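Local coordinates for protein aerobactin synthase IucC (Klebsiella pneumoniae, PDB 6CN7) that probably catalyses the ATP-dependent attachment of a second N-acetyl-N-hydroxylysine to citryl-N-acetyl-N-hydroxylysine, the step that completes the siderophore aerobactin, at residues E22-E26 / Q27-A31; G485-V488 / T489-F493. The protein carries 5 engineered substitutions. One frame throughout, in Å; residues are numbered along the deposited sequence.

Contact 1 (E22-E26 / Q27-A31)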
# COMPACT_ATOMS: atom_id res chain seq x y z
N GLU A 22 -8.31 27.72 -16.95
CA GLU A 22 -8.35 26.62 -17.91
C GLU A 22 -9.78 26.16 -18.17
O GLU A 22 -10.15 25.89 -19.32
CB GLU A 22 -7.49 25.46 -17.41
CG GLU A 22 -7.24 24.37 -18.46
CD GLU A 22 -6.36 24.84 -19.61
OE1 GLU A 22 -5.55 25.76 -19.40
OE2 GLU A 22 -6.49 24.28 -20.71
N LEU A 23 -10.60 26.08 -17.12
CA LEU A 23 -12.00 25.69 -17.32
C LEU A 23 -12.77 26.74 -18.10
O LEU A 23 -13.71 26.41 -18.82
CB LEU A 23 -12.67 25.42 -15.98
CG LEU A 23 -12.18 24.20 -15.21
CD1 LEU A 23 -12.73 24.19 -13.80
CD2 LEU A 23 -12.56 22.91 -15.93
N GLU A 24 -12.39 28.02 -17.97
CA GLU A 24 -13.02 29.06 -18.78
C GLU A 24 -12.57 28.96 -20.23
O GLU A 24 -13.34 29.22 -21.16
CB GLU A 24 -12.70 30.44 -18.20
CG GLU A 24 -13.69 31.54 -18.60
CD GLU A 24 -13.31 32.26 -19.88
OE1 GLU A 24 -12.22 31.98 -20.43
OE2 GLU A 24 -14.10 33.12 -20.33
N TYR A 25 -11.30 28.59 -20.45
CA TYR A 25 -10.81 28.37 -21.80
C TYR A 25 -11.47 27.15 -22.43
O TYR A 25 -11.74 27.14 -23.64
CB TYR A 25 -9.29 28.21 -21.78
CG TYR A 25 -8.69 27.98 -23.14
CD1 TYR A 25 -8.72 28.98 -24.10
CD2 TYR A 25 -8.08 26.78 -23.47
CE1 TYR A 25 -8.17 28.78 -25.35
CE2 TYR A 25 -7.53 26.57 -24.72
CZ TYR A 25 -7.58 27.58 -25.66
OH TYR A 25 -7.03 27.38 -26.90
N GLU A 26 -11.75 26.12 -21.64
CA GLU A 26 -12.48 24.95 -22.11
C GLU A 26 -13.98 25.20 -22.24
O GLU A 26 -14.70 24.29 -22.66
CB GLU A 26 -12.24 23.77 -21.16
CG GLU A 26 -10.83 23.20 -21.21
CD GLU A 26 -10.51 22.58 -22.56
OE1 GLU A 26 -11.45 22.22 -23.29
OE2 GLU A 26 -9.31 22.44 -22.88
N GLN A 27 -14.45 26.40 -21.89
CA GLN A 27 -15.84 26.80 -22.04
C GLN A 27 -16.78 26.08 -21.08
O GLN A 27 -18.00 26.05 -21.31
CB GLN A 27 -16.33 26.61 -23.49
CG GLN A 27 -15.66 27.55 -24.47
CD GLN A 27 -16.21 27.41 -25.88
OE1 GLN A 27 -16.62 26.32 -26.29
NE2 GLN A 27 -16.23 28.51 -26.62
N VAL A 28 -16.25 25.50 -20.00
CA VAL A 28 -17.12 25.02 -18.93
C VAL A 28 -17.98 26.15 -18.39
O VAL A 28 -19.13 25.95 -18.01
CB VAL A 28 -16.26 24.37 -17.82
CG1 VAL A 28 -17.13 23.97 -16.62
CG2 VAL A 28 -15.53 23.16 -18.37
N PHE A 29 -17.42 27.36 -18.35
CA PHE A 29 -18.18 28.57 -18.05
C PHE A 29 -17.49 29.73 -18.75
O PHE A 29 -16.36 29.61 -19.23
CB PHE A 29 -18.30 28.79 -16.54
CG PHE A 29 -17.07 28.44 -15.77
CD1 PHE A 29 -15.90 29.16 -15.94
CD2 PHE A 29 -17.08 27.40 -14.85
CE1 PHE A 29 -14.76 28.83 -15.23
CE2 PHE A 29 -15.94 27.07 -14.14
CZ PHE A 29 -14.78 27.79 -14.32
N HIS A 30 -18.17 30.88 -18.79
CA HIS A 30 -17.69 32.04 -19.53
C HIS A 30 -17.54 33.23 -18.58
O HIS A 30 -18.50 33.60 -17.89
CB HIS A 30 -18.64 32.40 -20.67
CG HIS A 30 -18.72 31.35 -21.74
ND1 HIS A 30 -19.51 30.22 -21.61
CD2 HIS A 30 -18.12 31.25 -22.94
CE1 HIS A 30 -19.39 29.48 -22.70
NE2 HIS A 30 -18.55 30.08 -23.52
N ALA A 31 -16.35 33.82 -18.57
CA ALA A 31 -16.09 34.98 -17.73
C ALA A 31 -16.70 36.22 -18.36
O ALA A 31 -16.53 36.48 -19.55
CB ALA A 31 -14.59 35.17 -17.54

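Contact 2 (G485-V488 / T489-F493)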
# COMPACT_ATOMS: atom_id res chain seq x y z
N GLY A 485 -1.41 19.71 -29.36
CA GLY A 485 -0.39 19.07 -28.54
C GLY A 485 0.78 19.97 -28.22
O GLY A 485 1.30 19.96 -27.10
N HIS A 486 1.24 20.75 -29.20
CA HIS A 486 2.39 21.62 -29.01
C HIS A 486 2.02 23.09 -28.91
O HIS A 486 2.47 23.78 -27.99
CB HIS A 486 3.42 21.43 -30.14
CG HIS A 486 4.72 22.12 -29.89
ND1 HIS A 486 5.61 21.70 -28.92
CD2 HIS A 486 5.27 23.22 -30.45
CE1 HIS A 486 6.66 22.50 -28.92
NE2 HIS A 486 6.48 23.43 -29.83
N PHE A 487 1.20 23.61 -29.83
CA PHE A 487 0.89 25.03 -29.80
C PHE A 487 -0.01 25.38 -28.62
O PHE A 487 0.30 26.29 -27.84
CB PHE A 487 0.24 25.47 -31.12
CG PHE A 487 1.12 25.29 -32.33
CD1 PHE A 487 2.45 24.92 -32.21
CD2 PHE A 487 0.60 25.50 -33.60
CE1 PHE A 487 3.24 24.76 -33.34
CE2 PHE A 487 1.39 25.35 -34.72
CZ PHE A 487 2.71 24.98 -34.59
N VAL A 488 -1.12 24.66 -28.47
CA VAL A 488 -2.08 25.00 -27.42
C VAL A 488 -1.58 24.57 -26.05
O VAL A 488 -1.90 25.21 -25.04
CB VAL A 488 -3.45 24.36 -27.73
CG1 VAL A 488 -4.45 24.67 -26.63
CG2 VAL A 488 -3.97 24.85 -29.07
N THR A 489 -0.80 23.49 -25.97
CA THR A 489 -0.40 22.93 -24.69
C THR A 489 1.01 23.34 -24.27
O THR A 489 1.41 23.05 -23.14
CB THR A 489 -0.50 21.40 -24.74
OG1 THR A 489 -1.80 21.02 -25.22
CG2 THR A 489 -0.30 20.78 -23.36
N VAL A 490 1.77 24.03 -25.13
CA VAL A 490 3.11 24.48 -24.77
C VAL A 490 3.26 25.97 -25.07
O VAL A 490 3.46 26.78 -24.15
CB VAL A 490 4.19 23.67 -25.50
CG1 VAL A 490 5.58 24.13 -25.09
CG2 VAL A 490 4.02 22.18 -25.22
N LEU A 491 3.18 26.34 -26.35
CA LEU A 491 3.40 27.73 -26.73
C LEU A 491 2.41 28.67 -26.06
O LEU A 491 2.76 29.82 -25.75
CB LEU A 491 3.33 27.87 -28.25
CG LEU A 491 4.63 27.61 -29.01
CD1 LEU A 491 5.31 26.33 -28.56
CD2 LEU A 491 4.36 27.58 -30.50
N ARG A 492 1.18 28.21 -25.83
CA ARG A 492 0.20 29.04 -25.14
C ARG A 492 0.73 29.53 -23.80
O ARG A 492 0.40 30.64 -23.37
CB ARG A 492 -1.10 28.26 -24.93
CG ARG A 492 -2.12 28.94 -24.02
CD ARG A 492 -3.53 28.39 -24.23
NE ARG A 492 -3.67 26.99 -23.84
CZ ARG A 492 -4.18 26.56 -22.69
NH1 ARG A 492 -4.62 27.42 -21.79
NH2 ARG A 492 -4.27 25.26 -22.44
N PHE A 493 1.57 28.74 -23.15
CA PHE A 493 2.11 29.08 -21.83
C PHE A 493 3.47 29.77 -21.89
O PHE A 493 3.95 30.22 -20.85
CB PHE A 493 2.22 27.82 -20.98
CG PHE A 493 0.90 27.15 -20.72
CD1 PHE A 493 0.06 27.60 -19.73
CD2 PHE A 493 0.50 26.06 -21.49
CE1 PHE A 493 -1.16 26.99 -19.49
CE2 PHE A 493 -0.71 25.44 -21.26
CZ PHE A 493 -1.54 25.91 -20.26

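Contact 1 (E22-E26 / Q27-A31)
Val28 N donates to Leu23 O over 2.9 Å, the bond from five residues back that marks a Schellman motif at the C-terminal end of helix 4-25. Gln27 supplies the required left-handed residue, with phi at +70°, and its N makes a weak bond of 3.1 Å to Glu24 O. The tight part joins apolar packing to a buried, bonded Glu24. Leu23 CD2 meets Val28 CG2 at 3.9 Å, the hydrophobic pairing across the cap that usually accompanies this motif; as a further apolar contact, Leu23 CB lies 3.6 Å from Phe29 CZ. Phe29 can reach back because its CG sits between its own N and carbonyl carbon (chi1 38°), which turns the ring onto the last helical turn; Leu83 of helix 76-87 packs on both Leu23 and Phe29. Glu24 bends at chi2 toward the chain leading into strand 32-33, its CG 3.4 Å from Phe29 O. The looser side holds Gln27, partly exposed and extended beyond CG, the exposed His30, and partly exposed Glu26, which turns to a salt bridge with Lys140. Back on the tight side, Arg54 forms a salt bridge with Glu24 OE2, whose anti lone pair takes a nearly straight bond (169°) from Ala31 N at 2.9 Å.

Contact 2 (G485-V488 / T489-F493)
Val488 O lies at the edge of the Arg492 guanidinium, just after a pi-type widening at 485-491 of helix 475-499, while Phe493 CZ lies over one face of that group, 3.4 Å above the plane and offset toward the rim. The His486 ring has Val490 CB over one face and Phe487 CE1 in its plane at an edge; Ala423 O outside the helix fixes its ND1. Leu491 touches both rings with its two methyl branches, each obliquely: its CD1 comes to 3.4 Å from His486 NE2, and its CD2 to 3.7 Å from Phe487 CD1. Phe487 and Leu491 run side by side in the same direction, and both touch Leu512 of helix 505-521.

The widening is recorded in the backbone. Leu491 N bonds to His486 O over 3.1 Å at 161°, and Arg492 N to Phe487 O over 2.9 Å, both from five residues back rather than four. The four-residue pair Leu491 N and Phe487 O is close but badly angled, and Val490 N gives His486 O just a weak bond. Val488 O is instead taken up by a side chain. Arg492 starts with CG anti to its backbone N and folds at chi3 (65°), which brings the NE N-H back over the preceding turn. Trp59, from a loop, adds a cation-pi contact to the guanidinium. Arg492 NE meets Val488 O at 2.8 Å in the carbonyl plane, although that oxygen lies 23° out of the guanidinium plane.

How the contacts relate
Contact 1 comes first along the chain, at the end of helix 4-25, and contact 2 follows far later within helix 475-499; their centres are about 17 Å apart, on the same side of the chain's centre. They nevertheless touch directly. Glu22 OE2 forms a salt bridge with Arg492 NH2 at 3.0 Å, and Tyr25 packs on Val488 and Arg492, with Tyr25 OH 3.8 Å from Val488 CG1. The N-terminal helix is thus joined to a helix of the FhuF-like region. Lys140 also binds Glu22, giving this carboxylate two basic partners, while Trp57 touches both Tyr25 and Val488 at the interface between the two helices.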